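Local coordinates for ABC transporter, periplasmic substrate-binding protein (Vibrio cholerae O1 biovar eltor, PDB 1TWY) that probably serves as the periplasmic receptor of an ABC-type phosphate transport system, capturing phosphate for delivery to the membrane permease, at residues 113-127 / 134-148. Residues are numbered along the deposited sequence; the frame is centred on the assembly and turned at random.
Sequences NPVTNLTREQLYGIY and WKQVGGNDQKIAVVT
Helix 120-127, whose last turn here carries I126 and Y127, runs nearly perpendicular to strand 145-148 that carries V146 (91°, axes 9.8 Å apart at closest approach), while V115 faces G139 at the other end. Y127 makes the direct hydrogen bond between the segments: OH donates to V147 O at 2.7 Å, tilted from the carbonyl plane. V146 CG1 lies over one face of the Y127 ring in a CH-pi contact, 3.5 Å from its centroid; bond and methyl together constrain the ring's orientation. I126 CG1 meets I144 CD1 at 3.8 Å and its CG2 meets V146 CG2. V137 CB is wedged between L118 CD2 (3.9 Å) and NE2 of the extended Q122 (3.7 Å), which reaches Q136 O through a water. The W134 indole is sandwiched: N113 ND2 sits above the ring centre, 3.4 Å from W134 CE2, amide and ring planes 88° apart, and I144 CG1 backs the opposite face. With CG anti to the backbone N (chi1 -169°), N113 also accepts from V115 N through OD1, an Asx turn. W134 NE1 bonds to Q199 O. In this lobe of the PBP-type fold, strand 145-149 pairs in parallel with 200-205, whose V201 packs on W134 and I144; L118 meets I216 of strand 214-218.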
ATOM      1  N   ASN A 113     -18.980 -14.586  -9.911  1.00 20.23           N
ATOM      2  CA  ASN A 113     -19.764 -13.497  -9.315  1.00 19.13           C
ATOM      3  C   ASN A 113     -20.148 -12.423 -10.342  1.00 19.79           C
ATOM      4  O   ASN A 113     -19.344 -11.831 -11.002  1.00 19.26           O
ATOM      5  CB  ASN A 113     -18.976 -12.972  -8.151  1.00 19.09           C
ATOM      6  CG  ASN A 113     -19.741 -12.024  -7.275  1.00 18.94           C
ATOM      7  OD1 ASN A 113     -20.663 -11.316  -7.740  1.00 19.14           O
ATOM      8  ND2 ASN A 113     -19.265 -11.903  -6.014  1.00 20.00           N
ATOM      9  N   PRO A 114     -21.465 -12.149 -10.536  1.00 19.13           N
ATOM     10  CA  PRO A 114     -21.854 -11.125 -11.513  1.00 23.66           C
ATOM     11  C   PRO A 114     -21.509  -9.691 -11.214  1.00 22.63           C
ATOM     12  O   PRO A 114     -21.573  -8.854 -12.126  1.00 24.19           O
ATOM     13  CB  PRO A 114     -23.403 -11.294 -11.608  1.00 24.63           C
ATOM     14  CG  PRO A 114     -23.801 -11.970 -10.356  1.00 25.38           C
ATOM     15  CD  PRO A 114     -22.615 -12.872  -9.982  1.00 22.47           C
ATOM     16  N   VAL A 115     -21.192  -9.389  -9.959  1.00 22.67           N
ATOM     17  CA  VAL A 115     -20.854  -8.048  -9.563  1.00 20.64           C
ATOM     18  C   VAL A 115     -19.626  -7.579 -10.341  1.00 25.04           C
ATOM     19  O   VAL A 115     -18.641  -8.324 -10.546  1.00 23.17           O
ATOM     20  CB  VAL A 115     -20.646  -7.996  -8.029  1.00 23.48           C
ATOM     21  CG1 VAL A 115     -20.051  -6.713  -7.529  1.00 28.21           C
ATOM     22  CG2 VAL A 115     -22.012  -8.316  -7.307  1.00 21.89           C
ATOM     23  N   THR A 116     -19.741  -6.374 -10.838  1.00 21.73           N
ATOM     24  CA  THR A 116     -18.678  -5.739 -11.584  1.00 22.31           C
ATOM     25  C   THR A 116     -18.050  -4.502 -10.931  1.00 19.56           C
ATOM     26  O   THR A 116     -17.126  -3.910 -11.513  1.00 20.86           O
ATOM     27  CB  THR A 116     -19.151  -5.329 -12.987  1.00 25.63           C
ATOM     28  OG1 THR A 116     -20.270  -4.419 -12.919  1.00 26.75           O
ATOM     29  CG2 THR A 116     -19.573  -6.562 -13.825  1.00 31.57           C
ATOM     30  N   ASN A 117     -18.667  -3.991  -9.836  1.00 18.23           N
ATOM     31  CA  ASN A 117     -18.344  -2.735  -9.270  1.00 19.01           C
ATOM     32  C   ASN A 117     -18.832  -2.711  -7.834  1.00 19.56           C
ATOM     33  O   ASN A 117     -19.815  -3.369  -7.533  1.00 23.07           O
ATOM     34  CB  ASN A 117     -19.065  -1.622 -10.006  1.00 21.76           C
ATOM     35  CG  ASN A 117     -18.820  -0.256  -9.373  1.00 24.69           C
ATOM     36  OD1 ASN A 117     -17.683   0.187  -9.158  1.00 20.72           O
ATOM     37  ND2 ASN A 117     -19.949   0.427  -9.027  1.00 31.56           N
ATOM     38  N   LEU A 118     -18.097  -2.047  -6.942  1.00 17.36           N
ATOM     39  CA  LEU A 118     -18.632  -1.715  -5.620  1.00 19.24           C
ATOM     40  C   LEU A 118     -18.331  -0.319  -5.342  1.00 21.58           C
ATOM     41  O   LEU A 118     -17.282   0.184  -5.800  1.00 24.01           O
ATOM     42  CB  LEU A 118     -18.024  -2.628  -4.497  1.00 17.25           C
ATOM     43  CG  LEU A 118     -18.435  -4.116  -4.444  1.00 22.74           C
ATOM     44  CD1 LEU A 118     -17.682  -4.901  -3.482  1.00 22.55           C
ATOM     45  CD2 LEU A 118     -19.970  -4.282  -4.183  1.00 21.14           C
ATOM     46  N   THR A 119     -19.272   0.373  -4.679  1.00 24.67           N
ATOM     47  CA  THR A 119     -18.954   1.711  -4.182  1.00 25.66           C
ATOM     48  C   THR A 119     -18.243   1.623  -2.854  1.00 23.14           C
ATOM     49  O   THR A 119     -18.177   0.583  -2.220  1.00 22.14           O
ATOM     50  CB  THR A 119     -20.238   2.545  -3.952  1.00 26.87           C
ATOM     51  OG1 THR A 119     -21.078   1.901  -2.969  1.00 25.19           O
ATOM     52  CG2 THR A 119     -21.033   2.585  -5.265  1.00 30.03           C
ATOM     53  N   ARG A 120     -17.741   2.771  -2.418  1.00 26.55           N
ATOM     54  CA  ARG A 120     -17.162   2.886  -1.078  1.00 25.04           C
ATOM     55  C   ARG A 120     -18.114   2.438   0.014  1.00 19.44           C
ATOM     56  O   ARG A 120     -17.733   1.652   0.901  1.00 20.16           O
ATOM     57  CB  ARG A 120     -16.817   4.377  -0.887  1.00 26.28           C
ATOM     58  CG  ARG A 120     -16.176   4.635   0.454  1.00 28.16           C
ATOM     59  CD  ARG A 120     -15.741   6.068   0.564  1.00 32.19           C
ATOM     60  NE  ARG A 120     -14.551   6.172  -0.257  1.00 24.51           N
ATOM     61  CZ  ARG A 120     -13.348   5.843   0.225  1.00 27.77           C
ATOM     62  NH1 ARG A 120     -13.238   5.379   1.459  1.00 27.85           N
ATOM     63  NH2 ARG A 120     -12.242   5.922  -0.512  1.00 28.97           N
ATOM     64  N   GLU A 121     -19.369   2.922   0.012  1.00 23.78           N
ATOM     65  CA  GLU A 121     -20.244   2.488   1.039  1.00 26.34           C
ATOM     66  C   GLU A 121     -20.596   1.059   1.019  1.00 23.11           C
ATOM     67  O   GLU A 121     -20.738   0.463   2.076  1.00 21.16           O
ATOM     68  CB  GLU A 121     -21.629   3.242   1.033  1.00 27.77           C
ATOM     69  CG  GLU A 121     -21.635   4.564   1.693  1.00 30.96           C
ATOM     70  CD  GLU A 121     -21.367   4.465   3.178  1.00 37.49           C
ATOM     71  OE1 GLU A 121     -22.245   4.076   4.020  1.00 48.82           O
ATOM     72  OE2 GLU A 121     -20.231   4.732   3.485  1.00 27.83           O
ATOM     73  N   GLN A 122     -20.739   0.456  -0.160  1.00 22.47           N
ATOM     74  CA  GLN A 122     -20.945  -0.979  -0.227  1.00 20.70           C
ATOM     75  C   GLN A 122     -19.799  -1.752   0.336  1.00 18.39           C
ATOM     76  O   GLN A 122     -19.956  -2.622   1.131  1.00 18.48           O
ATOM     77  CB  GLN A 122     -21.195  -1.366  -1.658  1.00 20.31           C
ATOM     78  CG  GLN A 122     -22.552  -0.798  -2.216  1.00 22.20           C
ATOM     79  CD  GLN A 122     -22.796  -1.080  -3.707  1.00 23.25           C
ATOM     80  OE1 GLN A 122     -21.827  -1.086  -4.479  1.00 21.79           O
ATOM     81  NE2 GLN A 122     -23.988  -1.529  -4.044  1.00 25.04           N
ATOM     82  N   LEU A 123     -18.598  -1.453  -0.129  1.00 18.72           N
ATOM     83  CA  LEU A 123     -17.445  -2.186   0.423  1.00 16.95           C
ATOM     84  C   LEU A 123     -17.244  -1.961   1.847  1.00 16.74           C
ATOM     85  O   LEU A 123     -16.910  -2.877   2.571  1.00 18.53           O
ATOM     86  CB  LEU A 123     -16.195  -1.808  -0.407  1.00 21.20           C
ATOM     87  CG  LEU A 123     -14.953  -2.711  -0.202  1.00 21.49           C
ATOM     88  CD1 LEU A 123     -15.210  -4.118  -0.582  1.00 21.47           C
ATOM     89  CD2 LEU A 123     -13.855  -2.108  -1.061  1.00 26.61           C
ATOM     90  N   TYR A 124     -17.428  -0.753   2.338  1.00 18.63           N
ATOM     91  CA  TYR A 124     -17.344  -0.520   3.768  1.00 17.98           C
ATOM     92  C   TYR A 124     -18.347  -1.355   4.531  1.00 16.96           C
ATOM     93  O   TYR A 124     -18.044  -2.033   5.532  1.00 15.36           O
ATOM     94  CB  TYR A 124     -17.553   0.991   4.042  1.00 17.51           C
ATOM     95  CG  TYR A 124     -17.628   1.331   5.522  1.00 17.64           C
ATOM     96  CD1 TYR A 124     -16.469   1.610   6.262  1.00 18.56           C
ATOM     97  CD2 TYR A 124     -18.852   1.363   6.228  1.00 19.35           C
ATOM     98  CE1 TYR A 124     -16.480   1.956   7.582  1.00 19.20           C
ATOM     99  CE2 TYR A 124     -18.866   1.673   7.510  1.00 18.39           C
ATOM    100  CZ  TYR A 124     -17.663   1.951   8.256  1.00 21.92           C
ATOM    101  OH  TYR A 124     -17.726   2.286   9.619  1.00 22.55           O
ATOM    102  N   GLY A 125     -19.600  -1.266   4.096  1.00 17.11           N
ATOM    103  CA  GLY A 125     -20.595  -2.129   4.684  1.00 14.92           C
ATOM    104  C   GLY A 125     -20.426  -3.605   4.711  1.00 16.44           C
ATOM    105  O   GLY A 125     -20.685  -4.310   5.736  1.00 16.27           O
ATOM    106  N   ILE A 126     -19.817  -4.108   3.623  1.00 19.02           N
ATOM    107  CA  ILE A 126     -19.458  -5.518   3.622  1.00 18.74           C
ATOM    108  C   ILE A 126     -18.360  -5.897   4.648  1.00 16.81           C
ATOM    109  O   ILE A 126     -18.502  -6.789   5.465  1.00 17.55           O
ATOM    110  CB  ILE A 126     -18.998  -5.885   2.166  1.00 17.15           C
ATOM    111  CG1 ILE A 126     -20.208  -5.949   1.225  1.00 21.60           C
ATOM    112  CG2 ILE A 126     -18.223  -7.250   2.151  1.00 17.44           C
ATOM    113  CD1 ILE A 126     -19.870  -5.928  -0.197  1.00 18.03           C
ATOM    114  N   TYR A 127     -17.295  -5.105   4.691  1.00 18.78           N
ATOM    115  CA  TYR A 127     -16.197  -5.341   5.638  1.00 18.81           C
ATOM    116  C   TYR A 127     -16.603  -5.103   7.071  1.00 21.00           C
ATOM    117  O   TYR A 127     -16.069  -5.730   7.953  1.00 20.03           O
ATOM    118  CB  TYR A 127     -14.882  -4.618   5.223  1.00 16.69           C
ATOM    119  CG  TYR A 127     -14.127  -5.507   4.258  1.00 21.27           C
ATOM    120  CD1 TYR A 127     -14.454  -5.566   2.930  1.00 18.88           C
ATOM    121  CD2 TYR A 127     -13.093  -6.255   4.699  1.00 18.44           C
ATOM    122  CE1 TYR A 127     -13.828  -6.447   2.062  1.00 16.30           C
ATOM    123  CE2 TYR A 127     -12.396  -7.100   3.810  1.00 14.93           C
ATOM    124  CZ  TYR A 127     -12.756  -7.208   2.574  1.00 14.81           C
ATOM    125  OH  TYR A 127     -12.138  -8.105   1.660  1.00 18.69           O
ATOM    126  N   TRP A 134     -24.736 -11.078  -1.089  1.00 18.99           N
ATOM    127  CA  TRP A 134     -24.426 -10.490  -2.353  1.00 18.55           C
ATOM    128  C   TRP A 134     -25.608  -9.848  -3.069  1.00 17.32           C
ATOM    129  O   TRP A 134     -25.440  -8.967  -3.792  1.00 20.19           O
ATOM    130  CB  TRP A 134     -23.799 -11.567  -3.297  1.00 20.84           C
ATOM    131  CG  TRP A 134     -22.309 -11.850  -2.973  1.00 18.46           C
ATOM    132  CD1 TRP A 134     -21.815 -12.907  -2.354  1.00 20.15           C
ATOM    133  CD2 TRP A 134     -21.201 -10.922  -3.137  1.00 14.48           C
ATOM    134  NE1 TRP A 134     -20.459 -12.787  -2.177  1.00 18.26           N
ATOM    135  CE2 TRP A 134     -20.042 -11.584  -2.675  1.00 16.20           C
ATOM    136  CE3 TRP A 134     -21.055  -9.684  -3.738  1.00 17.25           C
ATOM    137  CZ2 TRP A 134     -18.781 -10.997  -2.723  1.00 17.39           C
ATOM    138  CZ3 TRP A 134     -19.763  -9.096  -3.789  1.00 21.16           C
ATOM    139  CH2 TRP A 134     -18.664  -9.787  -3.275  1.00 18.50           C
ATOM    140  N   LYS A 135     -26.807 -10.314  -2.779  1.00 21.68           N
ATOM    141  CA  LYS A 135     -28.018  -9.753  -3.412  1.00 24.44           C
ATOM    142  C   LYS A 135     -28.184  -8.289  -3.059  1.00 20.70           C
ATOM    143  O   LYS A 135     -28.676  -7.506  -3.852  1.00 23.97           O
ATOM    144  CB  LYS A 135     -29.212 -10.548  -2.840  1.00 28.22           C
ATOM    145  CG  LYS A 135     -30.607 -10.270  -3.310  1.00 40.58           C
ATOM    146  CD  LYS A 135     -31.580 -11.339  -2.669  1.00 42.12           C
ATOM    147  CE  LYS A 135     -33.097 -10.968  -2.806  1.00 51.47           C
ATOM    148  NZ  LYS A 135     -33.690 -11.250  -4.137  1.00 50.37           N
ATOM    149  N   GLN A 136     -27.715  -7.922  -1.877  1.00 22.24           N
ATOM    150  CA  GLN A 136     -27.738  -6.534  -1.433  1.00 24.56           C
ATOM    151  C   GLN A 136     -26.914  -5.566  -2.301  1.00 27.86           C
ATOM    152  O   GLN A 136     -27.183  -4.335  -2.340  1.00 28.43           O
ATOM    153  CB  GLN A 136     -27.285  -6.446   0.006  1.00 21.76           C
ATOM    154  CG  GLN A 136     -28.157  -7.103   0.968  1.00 25.74           C
ATOM    155  CD  GLN A 136     -27.671  -6.873   2.371  1.00 29.76           C
ATOM    156  OE1 GLN A 136     -26.943  -7.712   2.977  1.00 27.60           O
ATOM    157  NE2 GLN A 136     -28.007  -5.638   2.895  1.00 37.18           N
ATOM    158  N   VAL A 137     -25.901  -6.085  -3.028  1.00 25.52           N
ATOM    159  CA  VAL A 137     -25.056  -5.210  -3.844  1.00 23.84           C
ATOM    160  C   VAL A 137     -25.060  -5.629  -5.306  1.00 28.83           C
ATOM    161  O   VAL A 137     -24.040  -5.506  -6.009  1.00 26.51           O
ATOM    162  CB  VAL A 137     -23.610  -5.176  -3.274  1.00 22.68           C
ATOM    163  CG1 VAL A 137     -23.671  -4.644  -1.881  1.00 20.51           C
ATOM    164  CG2 VAL A 137     -22.970  -6.586  -3.290  1.00 22.00           C
ATOM    165  N   GLY A 138     -26.196  -6.208  -5.710  1.00 30.40           N
ATOM    166  CA  GLY A 138     -26.506  -6.499  -7.111  1.00 33.63           C
ATOM    167  C   GLY A 138     -26.036  -7.853  -7.612  1.00 31.81           C
ATOM    168  O   GLY A 138     -26.007  -8.112  -8.825  1.00 33.73           O
ATOM    169  N   GLY A 139     -25.667  -8.721  -6.681  1.00 25.58           N
ATOM    170  CA  GLY A 139     -25.274 -10.107  -6.938  1.00 22.46           C
ATOM    171  C   GLY A 139     -26.297 -11.183  -6.724  1.00 26.96           C
ATOM    172  O   GLY A 139     -27.517 -10.888  -6.616  1.00 26.59           O
ATOM    173  N   ASN A 140     -25.810 -12.412  -6.625  1.00 26.93           N
ATOM    174  CA  ASN A 140     -26.615 -13.581  -6.285  1.00 24.71           C
ATOM    175  C   ASN A 140     -27.076 -13.552  -4.853  1.00 28.22           C
ATOM    176  O   ASN A 140     -26.475 -12.909  -3.996  1.00 24.62           O
ATOM    177  CB  ASN A 140     -25.921 -14.874  -6.524  1.00 27.40           C
ATOM    178  CG  ASN A 140     -25.481 -15.049  -7.982  1.00 30.48           C
ATOM    179  OD1 ASN A 140     -26.211 -14.655  -8.899  1.00 30.42           O
ATOM    180  ND2 ASN A 140     -24.257 -15.563  -8.191  1.00 31.77           N
ATOM    181  N   ASP A 141     -28.131 -14.305  -4.590  1.00 24.82           N
ATOM    182  CA  ASP A 141     -28.499 -14.618  -3.232  1.00 21.63           C
ATOM    183  C   ASP A 141     -27.575 -15.629  -2.542  1.00 27.33           C
ATOM    184  O   ASP A 141     -27.685 -16.875  -2.592  1.00 28.08           O
ATOM    185  CB  ASP A 141     -29.993 -15.089  -3.227  1.00 24.04           C
ATOM    186  CG  ASP A 141     -30.483 -15.422  -1.842  1.00 27.85           C
ATOM    187  OD1 ASP A 141     -29.843 -15.214  -0.793  1.00 29.06           O
ATOM    188  OD2 ASP A 141     -31.588 -15.940  -1.688  1.00 32.59           O
ATOM    189  N   GLN A 142     -26.598 -15.093  -1.844  1.00 22.17           N
ATOM    190  CA  GLN A 142     -25.566 -15.925  -1.248  1.00 22.56           C
ATOM    191  C   GLN A 142     -24.822 -15.062  -0.213  1.00 19.08           C
ATOM    192  O   GLN A 142     -24.534 -13.936  -0.474  1.00 20.13           O
ATOM    193  CB  GLN A 142     -24.618 -16.382  -2.330  1.00 24.00           C
ATOM    194  CG  GLN A 142     -23.438 -17.204  -1.819  1.00 21.19           C
ATOM    195  CD  GLN A 142     -22.459 -17.652  -2.934  1.00 24.66           C
ATOM    196  OE1 GLN A 142     -22.285 -16.974  -3.937  1.00 24.06           O
ATOM    197  NE2 GLN A 142     -21.933 -18.812  -2.773  1.00 21.95           N
ATOM    198  N   LYS A 143     -24.608 -15.650   0.945  1.00 21.41           N
ATOM    199  CA  LYS A 143     -23.908 -15.086   2.065  1.00 19.80           C
ATOM    200  C   LYS A 143     -22.484 -14.756   1.622  1.00 16.70           C
ATOM    201  O   LYS A 143     -21.754 -15.602   1.020  1.00 19.83           O
ATOM    202  CB  LYS A 143     -23.894 -15.986   3.276  1.00 24.74           C
ATOM    203  CG  LYS A 143     -23.280 -15.397   4.538  1.00 30.88           C
ATOM    204  CD  LYS A 143     -23.490 -16.303   5.765  1.00 33.75           C
ATOM    205  CE  LYS A 143     -22.802 -15.689   6.984  1.00 42.64           C
ATOM    206  NZ  LYS A 143     -22.997 -14.189   7.116  1.00 41.90           N
ATOM    207  N   ILE A 144     -22.094 -13.537   1.946  1.00 18.24           N
ATOM    208  CA  ILE A 144     -20.697 -13.066   1.680  1.00 18.63           C
ATOM    209  C   ILE A 144     -19.656 -13.696   2.606  1.00 19.35           C
ATOM    210  O   ILE A 144     -19.819 -13.750   3.837  1.00 22.74           O
ATOM    211  CB  ILE A 144     -20.638 -11.518   1.699  1.00 16.67           C
ATOM    212  CG1 ILE A 144     -21.571 -10.918   0.670  1.00 17.43           C
ATOM    213  CG2 ILE A 144     -19.142 -11.155   1.421  1.00 19.20           C
ATOM    214  CD1 ILE A 144     -21.657  -9.486   0.793  1.00 18.46           C
ATOM    215  N   ALA A 145     -18.553 -14.212   2.041  1.00 15.72           N
ATOM    216  CA  ALA A 145     -17.378 -14.578   2.918  1.00 14.81           C
ATOM    217  C   ALA A 145     -16.353 -13.424   2.715  1.00 17.20           C
ATOM    218  O   ALA A 145     -15.912 -13.184   1.568  1.00 18.43           O
ATOM    219  CB  ALA A 145     -16.734 -15.907   2.550  1.00 17.87           C
ATOM    220  N   VAL A 146     -16.128 -12.667   3.739  1.00 17.22           N
ATOM    221  CA  VAL A 146     -15.197 -11.519   3.698  1.00 14.99           C
ATOM    222  C   VAL A 146     -13.866 -12.078   4.021  1.00 15.53           C
ATOM    223  O   VAL A 146     -13.673 -12.652   5.010  1.00 16.29           O
ATOM    224  CB  VAL A 146     -15.566 -10.553   4.818  1.00 18.37           C
ATOM    225  CG1 VAL A 146     -14.666  -9.316   4.836  1.00 17.23           C
ATOM    226  CG2 VAL A 146     -16.998 -10.070   4.598  1.00 18.87           C
ATOM    227  N   VAL A 147     -12.860 -11.785   3.201  1.00 15.43           N
ATOM    228  CA  VAL A 147     -11.476 -12.230   3.362  1.00 17.39           C
ATOM    229  C   VAL A 147     -10.556 -11.012   3.508  1.00 13.83           C
ATOM    230  O   VAL A 147     -10.671 -10.016   2.811  1.00 14.56           O
ATOM    231  CB  VAL A 147     -11.047 -13.068   2.241  1.00 13.67           C
ATOM    232  CG1 VAL A 147      -9.695 -13.785   2.683  1.00 17.84           C
ATOM    233  CG2 VAL A 147     -12.077 -14.043   1.810  1.00 17.13           C
ATOM    234  N   THR A 148      -9.619 -11.119   4.473  1.00 13.03           N
ATOM    235  CA  THR A 148      -8.703 -10.142   4.812  1.00 15.34           C
ATOM    236  C   THR A 148      -7.281 -10.734   4.946  1.00 14.42           C
ATOM    237  O   THR A 148      -7.131 -11.959   4.756  1.00 13.19           O
ATOM    238  CB  THR A 148      -9.181  -9.289   5.974  1.00 15.01           C
ATOM    239  OG1 THR A 148      -8.282  -8.161   6.085  1.00 16.17           O
ATOM    240  CG2 THR A 148      -9.139 -10.047   7.315  1.00 18.91           C
TER
HETATM  241  O   HOH W   1     -22.951 -12.451  -6.417  1.00 20.27           O
HETATM  242  O   HOH W   2     -26.262  -1.668  -2.283  1.00 30.53           O